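Local atomic coordinates of leucyl aminopeptidase (Trypanosoma brucei brucei, PDB entry 5NTD), a protein that probably removes N-terminal residues such as leucine from peptides, as a hexameric, manganese-bound metallo-aminopeptidase of the M17 family. Residues G161-S166 / L212-P217; Y22-C27 / D198-A203. All coordinates share one frame; numbering follows the deposited sequence.

Contact 1. Residues G161-S166 / L212-P217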
loop_
_atom_site.group_PDB
_atom_site.type_symbol
_atom_site.label_atom_id
_atom_site.label_comp_id
_atom_site.label_asym_id
_atom_site.label_seq_id
_atom_site.Cartn_x
_atom_site.Cartn_y
_atom_site.Cartn_z
ATOM N N GLY G 161 30.215 17.282 16.312
ATOM C CA GLY G 161 29.911 17.151 17.721
ATOM C C GLY G 161 28.467 17.456 18.046
ATOM O O GLY G 161 27.600 17.437 17.179
ATOM N N LYS G 162 28.233 17.718 19.318
ATOM C CA LYS G 162 26.894 18.008 19.812
ATOM C C LYS G 162 26.421 19.322 19.255
ATOM O O LYS G 162 27.195 20.243 19.116
ATOM C CB LYS G 162 26.861 17.992 21.330
ATOM C CG LYS G 162 26.854 16.560 21.813
ATOM C CD LYS G 162 27.169 16.239 23.257
ATOM C CE LYS G 162 26.634 14.871 23.682
ATOM N NZ LYS G 162 26.921 13.792 22.693
ATOM N N HIS G 163 25.137 19.396 18.964
ATOM C CA HIS G 163 24.563 20.558 18.300
ATOM C C HIS G 163 24.200 21.659 19.285
ATOM O O HIS G 163 23.782 21.410 20.411
ATOM C CB HIS G 163 23.317 20.187 17.485
ATOM C CG HIS G 163 23.613 19.302 16.316
ATOM N ND1 HIS G 163 22.812 19.243 15.202
ATOM C CD2 HIS G 163 24.668 18.491 16.063
ATOM C CE1 HIS G 163 23.339 18.414 14.327
ATOM N NE2 HIS G 163 24.475 17.957 14.815
ATOM N N ASN G 164 24.368 22.895 18.845
ATOM C CA ASN G 164 24.058 24.050 19.707
ATOM C C ASN G 164 22.584 24.087 20.041
ATOM O O ASN G 164 22.200 24.575 21.100
ATOM C CB ASN G 164 24.558 25.371 19.121
ATOM C CG ASN G 164 23.801 25.806 17.906
ATOM O OD1 ASN G 164 22.697 26.347 18.014
ATOM N ND2 ASN G 164 24.376 25.539 16.727
ATOM N N PHE G 165 21.758 23.585 19.131
ATOM C CA PHE G 165 20.343 23.437 19.447
ATOM C C PHE G 165 20.129 22.189 20.315
ATOM O O PHE G 165 20.459 21.088 19.927
ATOM C CB PHE G 165 19.440 23.356 18.236
ATOM C CG PHE G 165 18.016 23.194 18.622
ATOM C CD1 PHE G 165 17.240 24.300 18.960
ATOM C CD2 PHE G 165 17.473 21.912 18.794
ATOM C CE1 PHE G 165 15.940 24.152 19.390
ATOM C CE2 PHE G 165 16.164 21.761 19.237
ATOM C CZ PHE G 165 15.409 22.873 19.545
ATOM N N SER G 166 19.504 22.381 21.462
ATOM C CA SER G 166 19.122 21.272 22.335
ATOM C C SER G 166 17.938 21.594 23.238
ATOM O O SER G 166 17.737 22.731 23.653
ATOM C CB SER G 166 20.269 20.855 23.206
ATOM O OG SER G 166 19.933 19.703 23.964
ATOM N N LEU G 212 18.907 26.716 13.016
ATOM C CA LEU G 212 17.614 27.044 12.401
ATOM C C LEU G 212 16.941 25.759 11.841
ATOM O O LEU G 212 15.744 25.554 11.978
ATOM C CB LEU G 212 17.763 28.082 11.306
ATOM C CG LEU G 212 18.257 29.475 11.758
ATOM C CD1 LEU G 212 18.662 30.281 10.567
ATOM C CD2 LEU G 212 17.193 30.220 12.548
ATOM N N VAL G 213 17.757 24.921 11.227
ATOM C CA VAL G 213 17.274 23.696 10.590
ATOM C C VAL G 213 16.850 22.652 11.640
ATOM O O VAL G 213 15.761 22.096 11.575
ATOM C CB VAL G 213 18.311 23.146 9.600
ATOM C CG1 VAL G 213 17.840 21.825 9.002
ATOM C CG2 VAL G 213 18.509 24.149 8.489
ATOM N N ASP G 214 17.700 22.462 12.634
ATOM C CA ASP G 214 17.419 21.565 13.798
ATOM C C ASP G 214 16.148 21.968 14.542
ATOM O O ASP G 214 15.413 21.151 15.036
ATOM C CB ASP G 214 18.551 21.586 14.832
ATOM C CG ASP G 214 19.669 20.598 14.526
ATOM O OD1 ASP G 214 19.441 19.609 13.799
ATOM O OD2 ASP G 214 20.791 20.867 14.979
ATOM N N ALA G 215 15.919 23.267 14.646
ATOM C CA ALA G 215 14.843 23.789 15.484
ATOM C C ALA G 215 13.530 23.226 14.994
ATOM O O ALA G 215 13.255 23.239 13.793
ATOM C CB ALA G 215 14.814 25.310 15.467
ATOM N N PRO G 216 12.682 22.777 15.919
ATOM C CA PRO G 216 11.373 22.298 15.508
ATOM C C PRO G 216 10.467 23.439 15.122
ATOM O O PRO G 216 10.719 24.574 15.476
ATOM C CB PRO G 216 10.859 21.613 16.756
ATOM C CG PRO G 216 11.460 22.395 17.870
ATOM C CD PRO G 216 12.836 22.745 17.376
ATOM N N PRO G 217 9.400 23.150 14.358
ATOM C CA PRO G 217 8.602 24.239 13.801
ATOM C C PRO G 217 7.797 24.960 14.844
ATOM O O PRO G 217 7.256 26.000 14.560
ATOM C CB PRO G 217 7.685 23.528 12.796
ATOM C CG PRO G 217 8.292 22.197 12.558
ATOM C CD PRO G 217 8.982 21.843 13.830
HETATM O O HOH W 1 22.127 23.205 16.190
#

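Contact 2. Residues Y22-C27 / D198-A203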
loop_
_atom_site.group_PDB
_atom_site.type_symbol
_atom_site.label_atom_id
_atom_site.label_comp_id
_atom_site.label_asym_id
_atom_site.label_seq_id
_atom_site.Cartn_x
_atom_site.Cartn_y
_atom_site.Cartn_z
ATOM N N TYR G 22 23.514 34.387 18.477
ATOM C CA TYR G 22 24.308 33.162 18.421
ATOM C C TYR G 22 25.781 33.487 18.144
ATOM O O TYR G 22 26.103 34.227 17.232
ATOM C CB TYR G 22 23.783 32.154 17.384
ATOM C CG TYR G 22 24.628 30.916 17.424
ATOM C CD1 TYR G 22 24.495 30.001 18.441
ATOM C CD2 TYR G 22 25.624 30.720 16.498
ATOM C CE1 TYR G 22 25.336 28.889 18.528
ATOM C CE2 TYR G 22 26.482 29.636 16.589
ATOM C CZ TYR G 22 26.333 28.724 17.614
ATOM O OH TYR G 22 27.153 27.643 17.670
ATOM N N LYS G 23 26.643 32.938 18.979
ATOM C CA LYS G 23 28.101 33.027 18.800
ATOM C C LYS G 23 28.664 31.594 18.772
ATOM O O LYS G 23 28.203 30.707 19.492
ATOM C CB LYS G 23 28.848 33.916 19.845
ATOM N N THR G 24 29.658 31.379 17.935
ATOM C CA THR G 24 30.227 30.050 17.765
ATOM C C THR G 24 31.080 29.609 18.949
ATOM O O THR G 24 31.577 30.398 19.688
ATOM C CB THR G 24 31.099 29.929 16.517
ATOM O OG1 THR G 24 31.583 28.569 16.384
ATOM C CG2 THR G 24 32.294 30.882 16.584
ATOM N N ASN G 25 31.207 28.315 19.095
ATOM C CA ASN G 25 32.047 27.703 20.126
ATOM C C ASN G 25 33.452 27.392 19.599
ATOM O O ASN G 25 34.272 26.811 20.304
ATOM C CB ASN G 25 31.432 26.355 20.574
ATOM C CG ASN G 25 31.382 25.359 19.415
ATOM O OD1 ASN G 25 30.946 25.725 18.341
ATOM N ND2 ASN G 25 31.854 24.150 19.612
ATOM N N VAL G 26 33.703 27.706 18.339
ATOM C CA VAL G 26 34.978 27.342 17.693
ATOM C C VAL G 26 35.876 28.559 17.549
ATOM O O VAL G 26 35.440 29.632 17.136
ATOM C CB VAL G 26 34.755 26.715 16.294
ATOM C CG1 VAL G 26 36.051 26.145 15.714
ATOM C CG2 VAL G 26 33.716 25.604 16.363
ATOM N N CYS G 27 37.141 28.366 17.857
ATOM C CA CYS G 27 38.176 29.361 17.524
ATOM C C CYS G 27 39.335 28.671 16.809
ATOM O O CYS G 27 39.416 27.461 16.734
ATOM C CB CYS G 27 38.681 30.114 18.750
ATOM S SG CYS G 27 39.359 29.022 20.008
ATOM N N ASP G 198 37.785 35.592 10.475
ATOM C CA ASP G 198 37.006 35.276 9.276
ATOM C C ASP G 198 36.509 33.806 9.312
ATOM O O ASP G 198 35.372 33.499 8.910
ATOM C CB ASP G 198 37.836 35.509 8.002
ATOM C CG ASP G 198 38.071 37.000 7.704
ATOM O OD1 ASP G 198 37.830 37.843 8.597
ATOM O OD2 ASP G 198 38.384 37.319 6.525
ATOM N N LEU G 199 37.397 32.909 9.739
ATOM C CA LEU G 199 37.029 31.499 9.903
ATOM C C LEU G 199 35.949 31.363 10.970
ATOM O O LEU G 199 35.004 30.581 10.823
ATOM C CB LEU G 199 38.217 30.629 10.252
ATOM C CG LEU G 199 39.244 30.496 9.125
ATOM C CD1 LEU G 199 40.455 29.691 9.609
ATOM C CD2 LEU G 199 38.649 29.835 7.893
ATOM N N GLU G 200 36.044 32.156 12.016
ATOM C CA GLU G 200 34.967 32.179 13.040
ATOM C C GLU G 200 33.614 32.585 12.467
ATOM O O GLU G 200 32.593 31.987 12.788
ATOM C CB GLU G 200 35.267 33.118 14.194
ATOM C CG GLU G 200 36.187 32.508 15.222
ATOM C CD GLU G 200 36.383 33.404 16.421
ATOM O OE1 GLU G 200 35.447 34.163 16.792
ATOM O OE2 GLU G 200 37.473 33.327 17.014
ATOM N N ALA G 201 33.628 33.576 11.612
ATOM C CA ALA G 201 32.384 34.044 10.960
ATOM C C ALA G 201 31.736 32.925 10.117
ATOM O O ALA G 201 30.517 32.714 10.157
ATOM C CB ALA G 201 32.629 35.248 10.100
ATOM N N VAL G 202 32.572 32.190 9.411
ATOM C CA VAL G 202 32.114 31.013 8.608
ATOM C C VAL G 202 31.515 29.925 9.503
ATOM O O VAL G 202 30.434 29.424 9.262
ATOM C CB VAL G 202 33.266 30.407 7.772
ATOM C CG1 VAL G 202 32.866 29.091 7.123
ATOM C CG2 VAL G 202 33.673 31.394 6.702
ATOM N N ALA G 203 32.269 29.586 10.533
ATOM C CA ALA G 203 31.826 28.564 11.491
ATOM C C ALA G 203 30.536 28.978 12.165
ATOM O O ALA G 203 29.618 28.171 12.368
ATOM C CB ALA G 203 32.873 28.313 12.533
#

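Contact 1. Residues G161-S166 / L212-P217
His163 and Asp214 meet through a short hydrogen bond: ND1 of His163 donates to OD2 of Asp214 over 2.6 Å, at an N-H...O angle of 167°. The oxygen lies close to the plane of the imidazole and is approached on its syn side, while ring and carboxylate are turned 32° from each other. Beside this polar pair runs an apolar one. Phe165 CB packs on Asp214 CB at 3.9 Å, and the Phe165 ring extends toward the turn that follows the helix. The CA of Ala215 sits over the middle of one face of the Phe165 ring, a CH-pi contact 4.1 Å from the centroid, and CD of Pro216 closes on CZ of Phe165 at 3.4 Å. With CG of Phe165 anti to its backbone N (chi1 180°), the flat ring reaches the small Ala215 and the rigid Pro216 together.

Water 1 bridges the backbone N of Phe165 and OD2 of Asp214, accepting from the first and donating to the second, 3.0 Å from each. The other carboxylate oxygen, OD1, accepts from the backbone N of Ala506, and Asn164 ties the loop to helix 196-214 by bonds to Gln207 O and Arg211 NH1. His457 of a neighbouring subunit packs against Asp214.

A loop of the N-terminal domain is thereby fastened to the last turn of helix 196-214, which leads into the catalytic domain. Three donors, two on OD2 and one on OD1, are consistent with an ionised aspartate, whose charge may raise the proton affinity of His163.

Contact 2. Residues Y22-C27 / D198-A203
Thr24 turns OG1 anti to its backbone N (chi1 -178°), and this places CG2 in the crowded position between N and the carbonyl carbon, so that CG2 rests against the 198-203 turns while OG1 stays within contact of Ala203. Thr24 CG2 comes 4.0 Å from the backbone O of Glu200, and Thr24 OG1 lies 4.1 Å from Ala203 CB. On the helix, Glu200 has CG anti to the carbonyl carbon and an extended chain beyond it (chi2 -175°), which carries its methylenes alongside the start of strand 26-30. Glu200 CG touches the carbonyl O of Val26 at 3.5 Å, and Glu200 OE2 ends near CB of Cys27, 3.8 Å away.

No hydrogen bond spans the two segments. Ala203 suits the interface because its small methyl fits against the side chains of Thr24 and Val26, with Ala203 CB 4.5 Å from Val26 CB. Valine, branched at CB, suits the strand; its side chain also packs on Val157 of helix 150-158 and Val186 of the adjacent strand.

Thr24 OG1 accepts from the backbone N of Val26 at 3.0 Å, an ST turn leading into the strand. The same hydroxyl is hydrogen-bonded to Gln207 OE1, which Tyr22 OH shares; Gln207 NE2 bonds to Asn25 OD1.

Helix 196-214 is thus seated beside edge strand 26-30 of the six-stranded N-terminal sheet. Across 22-27 and 198-203 the join rests on van der Waals contact, while Gln207, further along the same helix, supplies the polar bonds to Tyr22, Thr24 and Asn25.

Helix 196-214 serves both contacts: contact 2 uses its early turns, contact 1 its end and the turn beyond, with centres about 16 Å apart. They also touch directly, since CG of Asn164 in contact 1 packs on CE1 of Tyr22 in contact 2 at 3.5 Å. Gln207, lying between the two helix segments, is a residue through which both loops are tied to the helix. Together the contacts attach the N-terminal domain to the helix leading into the catalytic domain. Neither is part of the metal site; the Asp214 side chain of contact 1 is about 14 Å from bound bestatin.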